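N-acetylglucosaminidase (Ostrinia furnacalis, PDB 3NSN) hydrolyses terminal beta-linked N-acetylglucosamine units one at a time from the non-reducing ends of chitooligosaccharides, preferring shorter substrates. Local coordinates at residues R198-I203 / P249-T254. Numbering follows the deposited sequence.
Sequences RNYYSI and PQKVYT. With TMX (2-deoxy-2-(trimethylammonio)-beta-D-glucopyranose), chain B.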
ATOM      1  N   ARG A 198       2.375  -4.757 -17.261  1.00 16.24           N
ATOM      2  CA  ARG A 198       3.432  -5.127 -16.364  1.00 16.00           C
ATOM      3  C   ARG A 198       2.965  -5.980 -15.199  1.00 16.16           C
ATOM      4  O   ARG A 198       3.709  -6.684 -14.666  1.00 16.09           O
ATOM      5  CB  ARG A 198       4.291  -3.927 -15.968  1.00 15.81           C
ATOM      6  CG  ARG A 198       5.432  -3.658 -16.928  1.00 15.57           C
ATOM      7  CD  ARG A 198       5.013  -3.178 -18.317  1.00 15.37           C
ATOM      8  NE  ARG A 198       6.117  -2.597 -19.043  1.00 15.69           N
ATOM      9  CZ  ARG A 198       6.426  -1.306 -19.059  1.00 16.77           C
ATOM     10  NH1 ARG A 198       5.678  -0.420 -18.450  1.00 15.27           N
ATOM     11  NH2 ARG A 198       7.473  -0.911 -19.726  1.00 15.28           N
ATOM     12  N   ASN A 199       1.733  -5.796 -14.794  1.00 16.09           N
ATOM     13  CA  ASN A 199       1.024  -6.623 -13.862  1.00 16.12           C
ATOM     14  C   ASN A 199      -0.468  -6.425 -14.153  1.00 16.12           C
ATOM     15  O   ASN A 199      -0.868  -5.377 -14.625  1.00 16.12           O
ATOM     16  CB  ASN A 199       1.394  -6.300 -12.405  1.00 15.95           C
ATOM     17  CG  ASN A 199       2.597  -7.062 -11.895  1.00 16.26           C
ATOM     18  OD1 ASN A 199       2.620  -8.260 -11.899  1.00 15.92           O
ATOM     19  ND2 ASN A 199       3.551  -6.372 -11.427  1.00 15.04           N
ATOM     20  N   TYR A 200      -1.258  -7.449 -13.936  1.00 15.91           N
ATOM     21  CA  TYR A 200      -2.687  -7.402 -14.115  1.00 15.82           C
ATOM     22  C   TYR A 200      -3.449  -6.689 -12.985  1.00 16.07           C
ATOM     23  O   TYR A 200      -3.105  -6.765 -11.851  1.00 15.92           O
ATOM     24  CB  TYR A 200      -3.248  -8.794 -14.344  1.00 15.93           C
ATOM     25  CG  TYR A 200      -4.690  -8.874 -14.709  1.00 15.12           C
ATOM     26  CD1 TYR A 200      -5.616  -9.155 -13.774  1.00 14.90           C
ATOM     27  CD2 TYR A 200      -5.122  -8.659 -15.979  1.00 15.34           C
ATOM     28  CE1 TYR A 200      -6.866  -9.248 -14.061  1.00 15.71           C
ATOM     29  CE2 TYR A 200      -6.399  -8.757 -16.279  1.00 15.87           C
ATOM     30  CZ  TYR A 200      -7.281  -9.033 -15.309  1.00 15.36           C
ATOM     31  OH  TYR A 200      -8.552  -9.137 -15.579  1.00 18.40           O
ATOM     32  N   TYR A 201      -4.494  -6.001 -13.344  1.00 16.48           N
ATOM     33  CA  TYR A 201      -5.361  -5.358 -12.409  1.00 16.80           C
ATOM     34  C   TYR A 201      -6.760  -5.854 -12.603  1.00 17.31           C
ATOM     35  O   TYR A 201      -7.273  -5.833 -13.669  1.00 17.36           O
ATOM     36  CB  TYR A 201      -5.322  -3.843 -12.579  1.00 16.62           C
ATOM     37  CG  TYR A 201      -4.066  -3.154 -12.130  1.00 16.09           C
ATOM     38  CD1 TYR A 201      -4.041  -2.366 -11.007  1.00 15.89           C
ATOM     39  CD2 TYR A 201      -2.902  -3.276 -12.852  1.00 16.30           C
ATOM     40  CE1 TYR A 201      -2.922  -1.749 -10.628  1.00 15.95           C
ATOM     41  CE2 TYR A 201      -1.778  -2.690 -12.460  1.00 15.12           C
ATOM     42  CZ  TYR A 201      -1.778  -1.909 -11.356  1.00 15.99           C
ATOM     43  OH  TYR A 201      -0.656  -1.296 -11.018  1.00 15.37           O
ATOM     44  N   SER A 202      -7.386  -6.263 -11.534  1.00 17.96           N
ATOM     45  CA  SER A 202      -8.711  -6.800 -11.623  1.00 18.67           C
ATOM     46  C   SER A 202      -9.645  -5.737 -12.132  1.00 19.08           C
ATOM     47  O   SER A 202      -9.464  -4.610 -11.828  1.00 19.11           O
ATOM     48  CB  SER A 202      -9.196  -7.304 -10.282  1.00 18.33           C
ATOM     49  OG  SER A 202      -9.442  -6.277  -9.431  1.00 19.23           O
ATOM     50  N   ILE A 203     -10.662  -6.101 -12.870  1.00 19.64           N
ATOM     51  CA  ILE A 203     -11.550  -5.063 -13.296  1.00 20.11           C
ATOM     52  C   ILE A 203     -12.285  -4.332 -12.157  1.00 20.28           C
ATOM     53  O   ILE A 203     -12.640  -3.199 -12.310  1.00 20.45           O
ATOM     54  CB  ILE A 203     -12.407  -5.402 -14.533  1.00 20.58           C
ATOM     55  CG1 ILE A 203     -13.818  -5.608 -14.183  1.00 21.16           C
ATOM     56  CG2 ILE A 203     -11.888  -6.581 -15.278  1.00 20.82           C
ATOM     57  CD1 ILE A 203     -14.531  -4.495 -14.389  1.00 22.54           C
ATOM     58  N   PRO A 249      -5.205 -17.242 -18.477  1.00 24.23           N
ATOM     59  CA  PRO A 249      -6.468 -17.150 -19.183  1.00 24.17           C
ATOM     60  C   PRO A 249      -7.443 -16.237 -18.493  1.00 24.07           C
ATOM     61  O   PRO A 249      -8.214 -15.677 -19.153  1.00 24.24           O
ATOM     62  CB  PRO A 249      -6.957 -18.587 -19.174  1.00 24.38           C
ATOM     63  CG  PRO A 249      -5.811 -19.349 -19.076  1.00 24.28           C
ATOM     64  CD  PRO A 249      -4.893 -18.631 -18.185  1.00 24.19           C
ATOM     65  N   GLN A 250      -7.414 -16.217 -17.181  1.00 24.11           N
ATOM     66  CA  GLN A 250      -8.146 -15.312 -16.318  1.00 24.18           C
ATOM     67  C   GLN A 250      -7.715 -13.850 -16.380  1.00 23.34           C
ATOM     68  O   GLN A 250      -8.513 -12.992 -16.188  1.00 23.20           O
ATOM     69  CB  GLN A 250      -8.087 -15.757 -14.865  1.00 24.68           C
ATOM     70  CG  GLN A 250      -8.862 -16.946 -14.553  1.00 27.28           C
ATOM     71  CD  GLN A 250      -8.332 -18.159 -15.235  1.00 30.45           C
ATOM     72  OE1 GLN A 250      -7.145 -18.490 -15.153  1.00 31.43           O
ATOM     73  NE2 GLN A 250      -9.205 -18.824 -15.948  1.00 31.85           N
ATOM     74  N   LYS A 251      -6.439 -13.608 -16.571  1.00 22.17           N
ATOM     75  CA  LYS A 251      -5.916 -12.261 -16.556  1.00 21.06           C
ATOM     76  C   LYS A 251      -5.986 -11.596 -17.931  1.00 20.42           C
ATOM     77  O   LYS A 251      -5.028 -11.405 -18.579  1.00 19.94           O
ATOM     78  CB  LYS A 251      -4.535 -12.262 -15.966  1.00 21.23           C
ATOM     79  CG  LYS A 251      -4.532 -12.582 -14.539  1.00 21.61           C
ATOM     80  CD  LYS A 251      -3.175 -12.724 -13.994  1.00 22.43           C
ATOM     81  CE  LYS A 251      -3.245 -12.955 -12.521  1.00 22.41           C
ATOM     82  NZ  LYS A 251      -1.943 -12.971 -11.905  1.00 23.37           N
ATOM     83  N   VAL A 252      -7.185 -11.252 -18.317  1.00 19.39           N
ATOM     84  CA  VAL A 252      -7.497 -10.792 -19.612  1.00 18.95           C
ATOM     85  C   VAL A 252      -8.580  -9.731 -19.475  1.00 18.84           C
ATOM     86  O   VAL A 252      -9.228  -9.686 -18.508  1.00 18.73           O
ATOM     87  CB  VAL A 252      -7.963 -12.059 -20.333  1.00 18.91           C
ATOM     88  CG1 VAL A 252      -9.361 -12.093 -20.672  1.00 18.24           C
ATOM     89  CG2 VAL A 252      -7.006 -12.544 -21.309  1.00 18.50           C
ATOM     90  N   TYR A 253      -8.718  -8.852 -20.435  1.00 18.73           N
ATOM     91  CA  TYR A 253      -9.802  -7.910 -20.457  1.00 18.85           C
ATOM     92  C   TYR A 253     -10.688  -8.203 -21.684  1.00 19.01           C
ATOM     93  O   TYR A 253     -10.325  -7.937 -22.776  1.00 18.82           O
ATOM     94  CB  TYR A 253      -9.253  -6.488 -20.417  1.00 18.68           C
ATOM     95  CG  TYR A 253      -8.383  -6.181 -19.222  1.00 17.45           C
ATOM     96  CD1 TYR A 253      -8.916  -6.112 -17.955  1.00 15.97           C
ATOM     97  CD2 TYR A 253      -7.041  -5.964 -19.353  1.00 16.42           C
ATOM     98  CE1 TYR A 253      -8.157  -5.837 -16.869  1.00 15.92           C
ATOM     99  CE2 TYR A 253      -6.249  -5.707 -18.243  1.00 15.17           C
ATOM    100  CZ  TYR A 253      -6.843  -5.625 -16.994  1.00 15.59           C
ATOM    101  OH  TYR A 253      -6.118  -5.372 -15.928  1.00 16.03           O
ATOM    102  N   THR A 254     -11.847  -8.781 -21.438  1.00 19.56           N
ATOM    103  CA  THR A 254     -12.805  -9.188 -22.433  1.00 20.00           C
ATOM    104  C   THR A 254     -13.526  -7.988 -22.994  1.00 20.44           C
ATOM    105  O   THR A 254     -13.464  -6.949 -22.450  1.00 20.36           O
ATOM    106  CB  THR A 254     -13.862 -10.139 -21.873  1.00 19.91           C
ATOM    107  OG1 THR A 254     -14.612  -9.492 -20.862  1.00 20.45           O
ATOM    108  CG2 THR A 254     -13.280 -11.369 -21.329  1.00 19.27           C
TER
HETATM  109  C1  TMX B   4      10.215   4.223 -18.418  1.00 22.88           C
HETATM  110  C2  TMX B   4       9.147   3.897 -19.524  1.00 22.92           C
HETATM  111  N2  TMX B   4       8.543   5.105 -20.183  1.00 23.83           N
HETATM  112  C3  TMX B   4       8.097   2.847 -19.018  1.00 22.55           C
HETATM  113  O3  TMX B   4       8.035   1.734 -19.930  1.00 21.98           O
HETATM  114  C4  TMX B   4       8.411   2.329 -17.613  1.00 21.69           C
HETATM  115  O4  TMX B   4       7.333   1.485 -17.186  1.00 21.56           O
HETATM  116  C5  TMX B   4       8.575   3.516 -16.652  1.00 21.98           C
HETATM  117  O5  TMX B   4       9.632   4.430 -17.086  1.00 22.17           O
HETATM  118  C6  TMX B   4       8.893   3.039 -15.238  1.00 21.15           C
HETATM  119  O6  TMX B   4       8.855   4.165 -14.352  1.00 21.91           O
HETATM  120  C7  TMX B   4       9.546   5.838 -20.965  1.00 23.23           C
HETATM  121  C8  TMX B   4       7.947   6.074 -19.248  1.00 22.43           C
HETATM  122  C9  TMX B   4       7.486   4.722 -21.137  1.00 23.09           C
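Y200 is sandwiched between K251 and Y253 where two loops of the TIM barrel meet: 198-203 joins the first barrel strand, 189-195, to helix 203-215, whereas the loop 249-254 leads into helix 255-267. Over one face of the Y200 ring lies the start of the K251 side chain, its CB 3.7 Å from the ring centroid in a CH-pi contact. The lysine then runs on extended, past CB of Y200, to a salt bridge with E561 of the second subunit, so this corner of the barrel also borders the dimer interface. Against the opposite face comes Y253, from the opposite direction; the two rings are tilted by only 19° but slid apart, with little overlap, and the rim atom CE2 of Y200 sits 3.2 Å from CZ of Y253. Y200 swings its ring out toward 249-254 because CG lies opposite the backbone N (chi1 -173°), its OH coming 3.1 Å from O of V252. Y253 gives its hydroxyl proton to O of Y201 over 2.6 Å, meeting a lone pair in the carbonyl plane at a C=O...O angle of 127°. CG2 of I203 touches the edge of the Y253 ring at CD1 (4.0 Å), and W223 packs edge-to-face with it. At the other end of 198-203, R198 grips the bound TMX sugar: NH2 makes a nearly straight 2.7 Å bond to O3, while NH1 makes a weak one to O4 and also pairs with D195. The short bond to O of Y201 and the two covered faces of Y200 would restrain the backbone two to three residues after this sugar-binding arginine, while D195 and Q229 hold the guanidinium itself.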